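Polysaccharide deacetylase-like protein (Bacillus anthracis, PDB 4V33) is a putative polysaccharide deacetylase with a zinc site and a fibronectin type III domain, probably needed for osmotic stability and cell shape maintenance. Local coordinates at residues I79-D84 with K195-I200. Numbering follows the deposited sequence. Where two conformers were deposited one is given.
Sequences IWRTAD and KVNKPI. With ACT (acetate ion), chain E.
The guanidinium of Arg81 comes obliquely toward the backbone of 195-200, with Arg81 NH2 4.4 Å from Val196 O, too far for a bond. The carboxylate of Asp84 lies at its edge, OD1 in the guanidinium plane. There Arg81 NH1 forms a salt bridge with Asp84 OD2 at 2.7 Å, although its N-H...O angle of 140° makes the hydrogen bond weak. Further partners, Arg114 O for Arg81 NH2 and Lys113 for Asp84 OD2, probably limit how far either group can turn. The turn that brings the pair together is closed by Asp84 N bonding to Arg81 O at 2.9 Å.

Ala83 makes the tightest approach. Ala83 CB lies 3.4 Å from Val196 C, and Ala83 CA comes to 3.2 Å from Lys195 O. An angle of 131° at the hydrogen qualifies the latter as a CA-H...O contact. One water links the two backbones, accepting from Asn197 N at 2.9 Å and giving a weak bond to Ala83 O. Beside this, Thr82 and Lys195 run side by side in the same direction. With chi1 at -62°, Thr82 turns CG2 opposite its backbone N and places it 3.9 Å from Lys195 CB. Their polar ends converge on Glu116, Thr82 OG1 by a hydrogen bond and Lys195 NZ by a salt bridge.

The evidence thus describes a small interface, 225 Å² in all, whose closest contacts run from Ala83 to the backbone of Lys195 and Val196. It joins the turn after strand 74-81, in the antiparallel sheet with 115-124 consistent with the fibronectin type III domain, to the loop leading into strand 199-206 of the deacetylase's parallel sheet, where that strand pairs with 183-185.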
loop_
_atom_site.group_PDB
_atom_site.type_symbol
_atom_site.label_atom_id
_atom_site.label_comp_id
_atom_site.label_asym_id
_atom_site.label_seq_id
_atom_site.Cartn_x
_atom_site.Cartn_y
_atom_site.Cartn_z
ATOM N N ILE A 79 3.340 18.236 16.435
ATOM C CA ILE A 79 2.771 17.449 15.348
ATOM C C ILE A 79 3.840 17.121 14.326
ATOM O O ILE A 79 4.673 17.970 13.976
ATOM C CB ILE A 79 1.615 18.200 14.656
ATOM C CG1 ILE A 79 0.537 18.562 15.682
ATOM C CG2 ILE A 79 1.019 17.360 13.526
ATOM C CD1 ILE A 79 -0.660 19.287 15.098
ATOM N N TRP A 80 3.828 15.875 13.866
ATOM C CA TRP A 80 4.693 15.470 12.771
ATOM C C TRP A 80 4.031 14.389 11.944
ATOM O O TRP A 80 3.133 13.689 12.412
ATOM C CB TRP A 80 6.048 14.979 13.280
ATOM C CG TRP A 80 6.034 13.673 14.021
ATOM C CD1 TRP A 80 6.333 12.438 13.515
ATOM C CD2 TRP A 80 5.755 13.480 15.412
ATOM N NE1 TRP A 80 6.240 11.488 14.504
ATOM C CE2 TRP A 80 5.890 12.102 15.678
ATOM C CE3 TRP A 80 5.401 14.338 16.460
ATOM C CZ2 TRP A 80 5.678 11.562 16.946
ATOM C CZ3 TRP A 80 5.193 13.800 17.719
ATOM C CH2 TRP A 80 5.330 12.424 17.948
ATOM N N ARG A 81 4.488 14.254 10.705
ATOM C CA ARG A 81 4.039 13.156 9.862
ATOM C C ARG A 81 4.861 11.939 10.192
ATOM O O ARG A 81 6.086 11.996 10.153
ATOM C CB ARG A 81 4.280 13.488 8.401
ATOM C CG ARG A 81 3.312 14.457 7.843
ATOM C CD ARG A 81 3.490 14.632 6.352
ATOM N NE ARG A 81 3.096 13.461 5.573
ATOM C CZ ARG A 81 3.946 12.688 4.904
ATOM N NH1 ARG A 81 5.242 12.947 4.936
ATOM N NH2 ARG A 81 3.501 11.655 4.200
ATOM N N THR A 82 4.188 10.835 10.489
ATOM C CA THR A 82 4.870 9.589 10.811
ATOM C C THR A 82 5.918 9.234 9.753
ATOM O O THR A 82 7.039 8.829 10.081
ATOM C CB THR A 82 3.858 8.458 10.950
ATOM O OG1 THR A 82 2.970 8.773 12.033
ATOM C CG2 THR A 82 4.553 7.138 11.231
ATOM N N ALA A 83 5.549 9.436 8.493
ATOM C CA ALA A 83 6.412 9.108 7.359
ATOM C C ALA A 83 7.722 9.892 7.358
ATOM O O ALA A 83 8.740 9.416 6.854
ATOM C CB ALA A 83 5.666 9.339 6.057
ATOM N N ASP A 84 7.699 11.092 7.925
ATOM C CA ASP A 84 8.869 11.965 7.901
ATOM C C ASP A 84 9.703 11.888 9.181
ATOM O O ASP A 84 10.861 12.323 9.203
ATOM C CB ASP A 84 8.443 13.407 7.622
ATOM C CG ASP A 84 7.972 13.609 6.201
ATOM O OD1 ASP A 84 8.387 12.820 5.332
ATOM O OD2 ASP A 84 7.200 14.559 5.950
ATOM N N LYS A 195 1.789 5.506 6.831
ATOM C CA LYS A 195 2.951 5.725 7.693
ATOM C C LYS A 195 4.248 5.903 6.898
ATOM O O LYS A 195 5.315 6.099 7.488
ATOM C CB LYS A 195 3.109 4.554 8.666
ATOM C CG LYS A 195 1.899 4.329 9.564
ATOM C CD LYS A 195 2.156 3.189 10.541
ATOM C CE LYS A 195 0.886 2.791 11.285
ATOM N NZ LYS A 195 0.354 3.882 12.130
ATOM N N VAL A 196 4.144 5.838 5.574
ATOM C CA VAL A 196 5.300 5.966 4.690
ATOM C C VAL A 196 5.039 6.998 3.610
ATOM O O VAL A 196 3.898 7.331 3.311
ATOM C CB VAL A 196 5.665 4.626 4.008
ATOM C CG1 VAL A 196 5.915 3.549 5.065
ATOM C CG2 VAL A 196 4.574 4.196 3.001
ATOM N N ASN A 197 6.114 7.507 3.028
ATOM C CA ASN A 197 6.021 8.463 1.937
ATOM C C ASN A 197 5.735 7.748 0.623
ATOM O O ASN A 197 6.357 6.725 0.326
ATOM C CB ASN A 197 7.339 9.228 1.816
ATOM C CG ASN A 197 7.281 10.338 0.791
ATOM O OD1 ASN A 197 8.042 10.347 -0.179
ATOM N ND2 ASN A 197 6.378 11.287 1.000
ATOM N N LYS A 198 4.800 8.288 -0.152
ATOM C CA LYS A 198 4.511 7.784 -1.496
ATOM C C LYS A 198 4.423 6.259 -1.582
ATOM O O LYS A 198 5.208 5.621 -2.292
ATOM C CB LYS A 198 5.565 8.305 -2.476
ATOM C CG LYS A 198 5.597 9.818 -2.602
ATOM C CD LYS A 198 6.607 10.236 -3.668
ATOM C CE LYS A 198 6.740 11.736 -3.738
ATOM N NZ LYS A 198 7.663 12.127 -4.841
ATOM N N PRO A 199 3.473 5.664 -0.853
ATOM C CA PRO A 199 3.295 4.210 -0.911
ATOM C C PRO A 199 2.920 3.749 -2.312
ATOM O O PRO A 199 2.184 4.437 -3.015
ATOM C CB PRO A 199 2.114 3.969 0.043
ATOM C CG PRO A 199 1.360 5.278 0.037
ATOM C CD PRO A 199 2.456 6.315 -0.004
ATOM N N ILE A 200 3.433 2.592 -2.712
ATOM C CA ILE A 200 3.101 2.017 -4.006
ATOM C C ILE A 200 3.287 0.502 -3.943
ATOM O O ILE A 200 4.173 0.016 -3.234
ATOM C CB ILE A 200 3.958 2.652 -5.132
ATOM C CG1 ILE A 200 3.467 2.199 -6.512
ATOM C CG2 ILE A 200 5.457 2.354 -4.938
ATOM C CD1 ILE A 200 3.945 3.131 -7.644
HETATM C C ACT E . 6.520 11.964 -8.149
HETATM O O ACT E . 6.394 10.973 -8.898
HETATM O OXT ACT E . 6.020 11.848 -7.011
HETATM C CH3 ACT E . 7.225 13.213 -8.592
HETATM O O HOH W 1 8.638 7.127 4.414
#